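Local coordinates for protein L-ribulose 3-epimerase (PDB 7CJ5) that catalyses the reversible C3 epimerization of ketoses such as L-ribulose, D-ribulose, D-allulose and D-fructose, with manganese as cofactor, at residues A35-I40 and K277-I282; D150-N155 and F181-T186; V210-S215 and G241-E246. One frame throughout, in Å; residues are numbered along the deposited sequence.

Contact 1: residues A35-I40 and K277-I282. With BDF (beta-D-fructopyranose), chain F.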
# COMPACT_ATOMS: atom_id res chain seq x y z
N ALA A 35 -9.18 -25.91 -10.21
CA ALA A 35 -9.59 -25.25 -8.95
C ALA A 35 -11.09 -24.99 -8.96
O ALA A 35 -11.62 -24.64 -7.90
CB ALA A 35 -8.81 -23.98 -8.74
N GLY A 36 -11.74 -25.12 -10.13
CA GLY A 36 -13.20 -25.05 -10.30
C GLY A 36 -13.67 -23.68 -10.76
O GLY A 36 -14.90 -23.42 -10.71
N TYR A 37 -12.75 -22.83 -11.20
CA TYR A 37 -13.06 -21.51 -11.78
C TYR A 37 -13.79 -21.67 -13.12
O TYR A 37 -13.61 -22.70 -13.80
CB TYR A 37 -11.80 -20.66 -11.92
CG TYR A 37 -11.19 -20.27 -10.60
CD1 TYR A 37 -11.71 -19.23 -9.86
CD2 TYR A 37 -10.13 -20.98 -10.06
CE1 TYR A 37 -11.17 -18.87 -8.63
CE2 TYR A 37 -9.58 -20.64 -8.84
CZ TYR A 37 -10.10 -19.57 -8.12
OH TYR A 37 -9.58 -19.24 -6.91
N ASP A 38 -14.62 -20.68 -13.44
CA ASP A 38 -15.42 -20.59 -14.69
C ASP A 38 -14.55 -20.01 -15.82
O ASP A 38 -14.84 -20.32 -17.00
CB ASP A 38 -16.65 -19.71 -14.47
CG ASP A 38 -17.52 -20.20 -13.33
OD1 ASP A 38 -17.94 -21.37 -13.39
OD2 ASP A 38 -17.77 -19.41 -12.40
N TYR A 39 -13.55 -19.21 -15.47
CA TYR A 39 -12.70 -18.51 -16.47
C TYR A 39 -11.30 -18.33 -15.90
O TYR A 39 -11.09 -18.42 -14.68
CB TYR A 39 -13.32 -17.18 -16.92
CG TYR A 39 -13.32 -16.08 -15.89
CD1 TYR A 39 -14.39 -15.92 -15.03
CD2 TYR A 39 -12.26 -15.19 -15.78
CE1 TYR A 39 -14.40 -14.91 -14.08
CE2 TYR A 39 -12.25 -14.18 -14.84
CZ TYR A 39 -13.32 -14.04 -13.97
OH TYR A 39 -13.32 -13.07 -13.02
N ILE A 40 -10.36 -18.10 -16.81
CA ILE A 40 -8.99 -17.64 -16.48
C ILE A 40 -8.90 -16.17 -16.89
O ILE A 40 -9.41 -15.81 -17.98
CB ILE A 40 -7.90 -18.49 -17.16
CG1 ILE A 40 -6.50 -18.00 -16.79
CG2 ILE A 40 -8.10 -18.54 -18.67
CD1 ILE A 40 -5.44 -19.06 -16.93
N LYS A 277 -8.52 -23.34 -2.27
CA LYS A 277 -8.99 -22.81 -0.96
C LYS A 277 -9.63 -21.42 -1.17
O LYS A 277 -10.64 -21.12 -0.51
CB LYS A 277 -7.82 -22.71 0.02
CG LYS A 277 -7.20 -24.04 0.43
CD LYS A 277 -8.04 -24.82 1.39
CE LYS A 277 -7.28 -25.94 2.07
NZ LYS A 277 -8.15 -26.72 2.97
N ALA A 278 -9.05 -20.59 -2.03
CA ALA A 278 -9.55 -19.22 -2.27
C ALA A 278 -10.97 -19.30 -2.83
O ALA A 278 -11.84 -18.55 -2.34
CB ALA A 278 -8.64 -18.47 -3.21
N LEU A 279 -11.22 -20.16 -3.82
CA LEU A 279 -12.56 -20.23 -4.44
C LEU A 279 -13.55 -20.77 -3.40
O LEU A 279 -14.69 -20.26 -3.36
CB LEU A 279 -12.54 -21.08 -5.72
CG LEU A 279 -13.86 -21.12 -6.48
CD1 LEU A 279 -14.35 -19.71 -6.82
CD2 LEU A 279 -13.73 -21.94 -7.74
N GLU A 280 -13.16 -21.75 -2.59
CA GLU A 280 -14.03 -22.27 -1.49
C GLU A 280 -14.43 -21.10 -0.58
O GLU A 280 -15.63 -20.96 -0.29
CB GLU A 280 -13.35 -23.37 -0.69
CG GLU A 280 -13.20 -24.66 -1.47
CD GLU A 280 -12.85 -25.88 -0.63
OE1 GLU A 280 -12.67 -25.72 0.60
OE2 GLU A 280 -12.76 -26.97 -1.22
N PHE A 281 -13.46 -20.29 -0.18
CA PHE A 281 -13.64 -19.10 0.69
C PHE A 281 -14.62 -18.12 0.03
O PHE A 281 -15.57 -17.66 0.68
CB PHE A 281 -12.29 -18.46 0.98
CG PHE A 281 -12.34 -17.28 1.92
CD1 PHE A 281 -12.63 -16.01 1.44
CD2 PHE A 281 -12.15 -17.44 3.28
CE1 PHE A 281 -12.68 -14.92 2.29
CE2 PHE A 281 -12.21 -16.35 4.14
CZ PHE A 281 -12.48 -15.09 3.64
N ILE A 282 -14.38 -17.79 -1.24
CA ILE A 282 -15.21 -16.81 -2.00
C ILE A 282 -16.66 -17.31 -2.08
O ILE A 282 -17.56 -16.50 -1.81
CB ILE A 282 -14.61 -16.57 -3.40
CG1 ILE A 282 -13.28 -15.81 -3.29
CG2 ILE A 282 -15.60 -15.87 -4.31
CD1 ILE A 282 -12.48 -15.86 -4.56
C1 BDF F . -22.03 -18.79 -10.24
C2 BDF F . -22.02 -20.30 -10.46
C3 BDF F . -20.92 -20.73 -11.45
C4 BDF F . -21.08 -22.21 -11.78
C5 BDF F . -22.47 -22.48 -12.33
C6 BDF F . -23.51 -21.99 -11.35
O1 BDF F . -22.91 -18.49 -9.17
O2 BDF F . -21.81 -20.97 -9.25
O3 BDF F . -19.65 -20.49 -10.86
O4 BDF F . -20.08 -22.62 -12.72
O5 BDF F . -22.64 -21.79 -13.58
O6 BDF F . -23.31 -20.61 -11.01
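Leu-279 turns its CG anti to the backbone N (chi1 -175°), which carries both methyls off helix 271-286 toward Tyr-37. Tyr-37 has its CG anti to its own carbonyl carbon (chi1 -67°), and this sends the ring toward the helix, hydroxyl end first. The leucine and the tyrosine run antiparallel, flank to flank. Leu-279 CD2 then sits over the centre of one ring face, 4.0 Å from the Tyr-37 ring centroid and 11° off the ring normal. This is a CH-pi contact. Leu-279 CD1 lies nearer the ring rim, 3.8 Å from Tyr-37 CE1. Further out, Leu-279 CB packs on Tyr-37 CZ at 3.7 Å. The CB of Ala-278 touches the Tyr-37 hydroxyl.

The same CD2 methyl also meets the backbone of the turn. Leu-279 CD2 is 3.4 Å from Ala-35 O and also touches Gly-36 C. Gly-36 ends helix 22-35 in a Schellman motif and has positive phi, a conformation that favours glycine. The contact therefore joins the turn between helix 22-35 and strand 39-43 to the last long helix of the barrel. The Tyr-37 hydroxyl is hydrogen-bonded to Ala-275 O, one turn earlier in that helix, and Tyr-37 also packs on Phe-245 of strand 242-245.

Next to the turn, Asp-38 holds a beta-D-fructopyranose with both carboxylate oxygens. O4 of the sugar donates to Asp-38 OD1 at 2.6 Å, and O3 donates to Asp-38 OD2 at 2.7 Å. Asp-38 OD2 also bonds Tyr-9 N, which would steady the carboxylate. Ser-288 O also bonds this sugar. It is a different molecule from the D-fructose at the manganese. Between the two segments the chemistry is apolar and dispersive. The phenol ring offers its face to leucine, while its buried hydroxyl is satisfied by a helix carbonyl.

Contact 2: residues D150-N155 and F181-T186; sequences DLEVVN and FLHLDT. With MN (manganese (II) ion), chain C; FUD (D-fructose), chain D.
The His-183 ring has the aliphatic part of Glu-152 over one face, and Asp-150 O lies at its edge, in plane. Glu-152 CG stands 3.5 Å from the ring centroid, 7° off the normal, a CH-pi contact. The Glu-152 carboxylate is stacked on the ring, their planes 10° apart. His-183 ND1 is hydrogen-bonded to Gly-110 N, which helps fix the ring's rotation. The carboxylates of Glu-152 and Asp-185 are nearly coplanar.

Glu-152 CG is anti to the backbone N (chi1 -167°), and the rest of the chain runs straight, past the His-183 face to the metal. Glu-152 OE2 binds manganese at 2.0 Å. Asp-185 OD2 binds the same ion at 2.0 Å. Glu-152 OE2 and Asp-185 OD2 are 2.9 Å apart, and the shared metal accounts for their closeness. Glu-152 OE1 accepts a 2.6 Å hydrogen bond from O4 of D-fructose. By similarity, Glu-152 is a proton donor/acceptor.

The backbones pair in parallel. Leu-151 N bonds Phe-181 O, His-183 N bonds Leu-151 O, and Val-153 N bonds His-183 O at 3.0 Å. Past them, a water accepts from Asp-185 N and can donate to Val-153 O.

These are neighbouring strands of the TIM barrel, linked by helix 165-175 in a beta-alpha-beta crossover. Leu-151 and Leu-182 pack on that helix. Asp-150 and His-183 touch strand 107-112 at Cys-109, and Asp-185 N-caps helix 186-192.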
# COMPACT_ATOMS: atom_id res chain seq x y z
N ASP A 150 -13.08 -2.37 -17.69
CA ASP A 150 -13.29 -2.18 -16.24
C ASP A 150 -11.98 -1.61 -15.68
O ASP A 150 -10.95 -2.32 -15.75
CB ASP A 150 -13.72 -3.49 -15.58
CG ASP A 150 -14.68 -4.29 -16.44
OD1 ASP A 150 -15.89 -3.98 -16.41
OD2 ASP A 150 -14.21 -5.19 -17.17
N LEU A 151 -12.02 -0.37 -15.20
CA LEU A 151 -10.83 0.39 -14.75
C LEU A 151 -10.56 0.04 -13.29
O LEU A 151 -11.40 0.37 -12.42
CB LEU A 151 -11.09 1.88 -14.92
CG LEU A 151 -11.58 2.32 -16.29
CD1 LEU A 151 -11.79 3.82 -16.32
CD2 LEU A 151 -10.62 1.92 -17.38
N GLU A 152 -9.43 -0.62 -13.04
CA GLU A 152 -9.10 -1.16 -11.71
C GLU A 152 -8.51 -0.05 -10.84
O GLU A 152 -7.38 0.37 -11.09
CB GLU A 152 -8.11 -2.31 -11.78
CG GLU A 152 -8.01 -3.04 -10.46
CD GLU A 152 -7.00 -4.17 -10.42
OE1 GLU A 152 -6.35 -4.42 -11.45
OE2 GLU A 152 -6.88 -4.81 -9.35
N VAL A 153 -9.26 0.36 -9.82
CA VAL A 153 -8.76 1.30 -8.78
C VAL A 153 -7.68 0.56 -7.99
O VAL A 153 -7.95 -0.56 -7.51
CB VAL A 153 -9.93 1.79 -7.89
CG1 VAL A 153 -9.43 2.59 -6.71
CG2 VAL A 153 -10.91 2.60 -8.73
N VAL A 154 -6.47 1.13 -7.90
CA VAL A 154 -5.36 0.50 -7.13
C VAL A 154 -4.80 1.53 -6.15
O VAL A 154 -5.14 2.73 -6.24
CB VAL A 154 -4.29 -0.15 -8.04
CG1 VAL A 154 -4.90 -1.26 -8.88
CG2 VAL A 154 -3.56 0.85 -8.93
N ASN A 155 -4.01 1.04 -5.19
CA ASN A 155 -3.54 1.85 -4.05
C ASN A 155 -2.51 2.87 -4.56
O ASN A 155 -2.04 2.73 -5.71
CB ASN A 155 -3.02 0.94 -2.92
CG ASN A 155 -1.69 0.28 -3.23
OD1 ASN A 155 -0.69 0.97 -3.37
ND2 ASN A 155 -1.67 -1.04 -3.30
N PHE A 181 -16.59 0.61 -17.04
CA PHE A 181 -17.07 0.20 -15.70
C PHE A 181 -15.95 0.40 -14.68
O PHE A 181 -14.77 0.51 -15.08
CB PHE A 181 -17.52 -1.26 -15.70
CG PHE A 181 -18.78 -1.54 -16.48
CD1 PHE A 181 -18.72 -1.78 -17.85
CD2 PHE A 181 -20.02 -1.58 -15.86
CE1 PHE A 181 -19.87 -2.03 -18.57
CE2 PHE A 181 -21.17 -1.84 -16.59
CZ PHE A 181 -21.10 -2.06 -17.95
N LEU A 182 -16.33 0.45 -13.40
CA LEU A 182 -15.41 0.42 -12.24
C LEU A 182 -14.99 -1.04 -11.99
O LEU A 182 -15.85 -1.96 -12.11
CB LEU A 182 -16.11 1.00 -11.01
CG LEU A 182 -15.23 1.16 -9.77
CD1 LEU A 182 -14.21 2.27 -9.98
CD2 LEU A 182 -16.08 1.44 -8.55
N HIS A 183 -13.73 -1.21 -11.62
CA HIS A 183 -13.13 -2.49 -11.17
C HIS A 183 -12.54 -2.25 -9.77
O HIS A 183 -11.71 -1.33 -9.62
CB HIS A 183 -12.18 -2.97 -12.27
CG HIS A 183 -11.34 -4.16 -11.92
ND1 HIS A 183 -10.34 -4.60 -12.76
CD2 HIS A 183 -11.33 -4.97 -10.85
CE1 HIS A 183 -9.75 -5.65 -12.22
NE2 HIS A 183 -10.35 -5.89 -11.04
N LEU A 184 -13.05 -2.97 -8.77
CA LEU A 184 -12.61 -2.87 -7.36
C LEU A 184 -11.80 -4.12 -7.00
O LEU A 184 -12.11 -5.20 -7.50
CB LEU A 184 -13.81 -2.70 -6.44
CG LEU A 184 -14.46 -1.32 -6.43
CD1 LEU A 184 -15.70 -1.32 -5.53
CD2 LEU A 184 -13.48 -0.25 -5.98
N ASP A 185 -10.82 -3.93 -6.12
CA ASP A 185 -9.88 -4.98 -5.67
C ASP A 185 -9.74 -4.86 -4.15
O ASP A 185 -9.31 -3.80 -3.69
CB ASP A 185 -8.53 -4.79 -6.37
CG ASP A 185 -7.49 -5.82 -5.98
OD1 ASP A 185 -7.46 -6.19 -4.79
OD2 ASP A 185 -6.70 -6.23 -6.86
N THR A 186 -10.09 -5.91 -3.41
CA THR A 186 -10.20 -5.88 -1.92
C THR A 186 -8.83 -5.54 -1.31
O THR A 186 -8.83 -4.91 -0.25
CB THR A 186 -10.80 -7.19 -1.37
OG1 THR A 186 -10.00 -8.30 -1.78
CG2 THR A 186 -12.23 -7.38 -1.81
MN MN C . -6.12 -6.58 -8.77
C1 FUD D . -1.87 -5.29 -9.01
C2 FUD D . -3.24 -5.90 -9.19
C3 FUD D . -3.48 -6.76 -10.41
C4 FUD D . -2.91 -5.94 -11.55
C5 FUD D . -2.74 -6.62 -12.91
C6 FUD D . -3.07 -8.10 -12.97
O1 FUD D . -1.66 -4.90 -7.65
O2 FUD D . -4.11 -5.71 -8.35
O3 FUD D . -4.87 -7.01 -10.59
O4 FUD D . -3.77 -4.82 -11.65
O5 FUD D . -3.46 -5.89 -13.90
O6 FUD D . -2.80 -8.55 -14.32
O HOH W 1 -9.93 -1.25 -5.69

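Contact 3: residues V210-S215 and G241-E246; sequences VHIGES and GPITFE. With MN (manganese (II) ion), chain C; FUD (D-fructose), chain D.
Pro-242 O accepts a hydrogen bond from Val-210 N, the first of the bonds that pair strand 242-245 with strand 207-212. The two are parallel neighbours in the TIM barrel, joined through helix 227-236 in a beta-alpha-beta crossover. Pro-242 O also accepts a bond from the hydroxyl of Tyr-239.

Ile-243 lies beside Val-210, both pointing the same way. Ile-243 CG2 is anti to the backbone N and presses on Ile-212 CG1 at 3.5 Å, tighter than usual for two carbons. On the face of the sheet that carries these three residues, turned to the helices, Val-210 and Ile-212 also pack against helix 227-236.

Thr-244 N bonds Val-210 O, and Thr-244 O accepts from Ile-212 N at 2.8 Å. Both bonds are nearly straight. The Thr-244 side chain lies alongside His-211, with Thr-244 CB 3.6 Å from His-211 CD2. Glu-41 OE1 is hydrogen-bonded to both Thr-244 OG1 and His-211 NE2, and so steadies the far side of the imidazole. Thr-244 OG1 is also bonded to Tyr-39 OH.

Phe-245 turns back to the helix-facing side, where it packs on helix 271-286. Phe-245 CD1 lies 3.4 Å from Ile-212 O.

Glu-246 N bonds Ile-212 O at 3.2 Å. Glu-246 CG lies between the backbone N and the carbonyl carbon (chi1 73°), and the extended chain beyond it reaches the manganese. The Glu-246 side chain crosses that of His-211 at about a right angle, with carboxylate and ring planes 68° apart. Asp-185 and Glu-152 complete the protein ligands, and D-fructose adds O2 and O3. Glu-246 is by similarity a proton donor/acceptor. His-211 ND1 binds the manganese at 2.3 Å. Glu-246 OE2 binds it at 2.1 Å. Glu-246 OE1 lies 2.8 Å from O3 of D-fructose.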
# COMPACT_ATOMS: atom_id res chain seq x y z
N VAL A 210 -14.48 -7.49 -10.29
CA VAL A 210 -13.99 -7.60 -8.89
C VAL A 210 -12.72 -8.45 -8.83
O VAL A 210 -12.68 -9.55 -9.43
CB VAL A 210 -15.10 -8.15 -7.97
CG1 VAL A 210 -14.56 -8.51 -6.60
CG2 VAL A 210 -16.25 -7.16 -7.86
N HIS A 211 -11.70 -7.96 -8.13
CA HIS A 211 -10.54 -8.77 -7.69
C HIS A 211 -10.64 -9.03 -6.19
O HIS A 211 -10.90 -8.09 -5.42
CB HIS A 211 -9.21 -8.09 -8.04
CG HIS A 211 -8.81 -8.29 -9.46
ND1 HIS A 211 -7.64 -7.79 -9.96
CD2 HIS A 211 -9.42 -8.93 -10.48
CE1 HIS A 211 -7.53 -8.11 -11.23
NE2 HIS A 211 -8.62 -8.81 -11.58
N ILE A 212 -10.41 -10.29 -5.82
CA ILE A 212 -10.32 -10.77 -4.42
C ILE A 212 -8.85 -11.02 -4.10
O ILE A 212 -8.22 -11.92 -4.73
CB ILE A 212 -11.17 -12.03 -4.22
CG1 ILE A 212 -12.61 -11.79 -4.69
CG2 ILE A 212 -11.10 -12.49 -2.77
CD1 ILE A 212 -13.30 -10.63 -4.00
N GLY A 213 -8.33 -10.24 -3.15
CA GLY A 213 -7.00 -10.42 -2.56
C GLY A 213 -7.02 -10.13 -1.07
O GLY A 213 -7.73 -9.18 -0.66
N GLU A 214 -6.29 -10.91 -0.27
CA GLU A 214 -6.11 -10.66 1.18
C GLU A 214 -5.22 -9.42 1.36
O GLU A 214 -4.54 -9.00 0.38
CB GLU A 214 -5.57 -11.93 1.85
CG GLU A 214 -5.50 -11.85 3.36
CD GLU A 214 -6.78 -11.43 4.04
OE1 GLU A 214 -7.54 -12.32 4.48
OE2 GLU A 214 -7.03 -10.22 4.15
N SER A 215 -5.23 -8.82 2.55
CA SER A 215 -4.48 -7.59 2.90
C SER A 215 -3.01 -7.72 2.50
O SER A 215 -2.42 -6.74 2.00
CB SER A 215 -4.63 -7.27 4.36
OG SER A 215 -4.35 -8.41 5.17
N GLY A 241 -21.31 -10.35 -12.04
CA GLY A 241 -20.19 -10.14 -12.96
C GLY A 241 -18.98 -10.94 -12.51
O GLY A 241 -19.05 -11.72 -11.56
N PRO A 242 -17.84 -10.76 -13.21
CA PRO A 242 -16.61 -11.47 -12.89
C PRO A 242 -16.07 -11.16 -11.50
O PRO A 242 -16.07 -10.00 -11.09
CB PRO A 242 -15.61 -10.97 -13.95
CG PRO A 242 -16.49 -10.46 -15.07
CD PRO A 242 -17.70 -9.88 -14.37
N ILE A 243 -15.59 -12.21 -10.84
CA ILE A 243 -14.87 -12.16 -9.53
C ILE A 243 -13.64 -13.05 -9.69
O ILE A 243 -13.81 -14.30 -9.78
CB ILE A 243 -15.78 -12.63 -8.38
CG1 ILE A 243 -17.06 -11.80 -8.29
CG2 ILE A 243 -15.02 -12.63 -7.07
CD1 ILE A 243 -18.02 -12.30 -7.25
N THR A 244 -12.46 -12.43 -9.76
CA THR A 244 -11.16 -13.13 -9.92
C THR A 244 -10.42 -13.15 -8.59
O THR A 244 -10.32 -12.09 -7.94
CB THR A 244 -10.28 -12.41 -10.96
OG1 THR A 244 -10.89 -12.50 -12.25
CG2 THR A 244 -8.87 -12.96 -10.99
N PHE A 245 -9.88 -14.31 -8.22
CA PHE A 245 -8.88 -14.44 -7.15
C PHE A 245 -7.48 -14.22 -7.73
O PHE A 245 -7.14 -14.80 -8.77
CB PHE A 245 -8.94 -15.82 -6.50
CG PHE A 245 -7.77 -16.04 -5.60
CD1 PHE A 245 -7.63 -15.30 -4.44
CD2 PHE A 245 -6.76 -16.93 -5.94
CE1 PHE A 245 -6.53 -15.47 -3.61
CE2 PHE A 245 -5.67 -17.09 -5.12
CZ PHE A 245 -5.55 -16.36 -3.96
N GLU A 246 -6.65 -13.43 -7.05
CA GLU A 246 -5.25 -13.26 -7.49
C GLU A 246 -4.30 -13.17 -6.29
O GLU A 246 -4.71 -12.71 -5.20
CB GLU A 246 -5.13 -12.04 -8.38
CG GLU A 246 -5.24 -10.75 -7.61
CD GLU A 246 -5.23 -9.51 -8.49
OE1 GLU A 246 -4.96 -9.64 -9.70
OE2 GLU A 246 -5.52 -8.43 -7.95
MN MN C . -6.12 -6.58 -8.77
C1 FUD D . -1.87 -5.29 -9.01
C2 FUD D . -3.24 -5.90 -9.19
C3 FUD D . -3.48 -6.76 -10.41
C4 FUD D . -2.91 -5.94 -11.55
C5 FUD D . -2.74 -6.62 -12.91
C6 FUD D . -3.07 -8.10 -12.97
O1 FUD D . -1.66 -4.90 -7.65
O2 FUD D . -4.11 -5.71 -8.35
O3 FUD D . -4.87 -7.01 -10.59
O4 FUD D . -3.77 -4.82 -11.65
O5 FUD D . -3.46 -5.89 -13.90
O6 FUD D . -2.80 -8.55 -14.32
O HOH W 2 -4.82 -12.97 -1.73

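All three contacts reach one closed eight-stranded parallel sheet. Along the chain, contacts 2 and 3 follow in series, both nested in the loop closed by contact 1. The centres of contacts 2 and 3 are about 10 Å apart. Strands 180-185 and 207-212 are neighbours, and contacts 2 and 3 each give two protein ligands to one manganese, which also binds D-fructose. Thr-186 OG1 and Gly-213 O are probably hydrogen-bonded between them. Contact 1 has its centre about 10 Å from that of contact 3 and about 20 Å from that of contact 2. It brings helix 271-286 to the barrel wall, and Tyr-37 touches Phe-245, next to the metal ligand Glu-246.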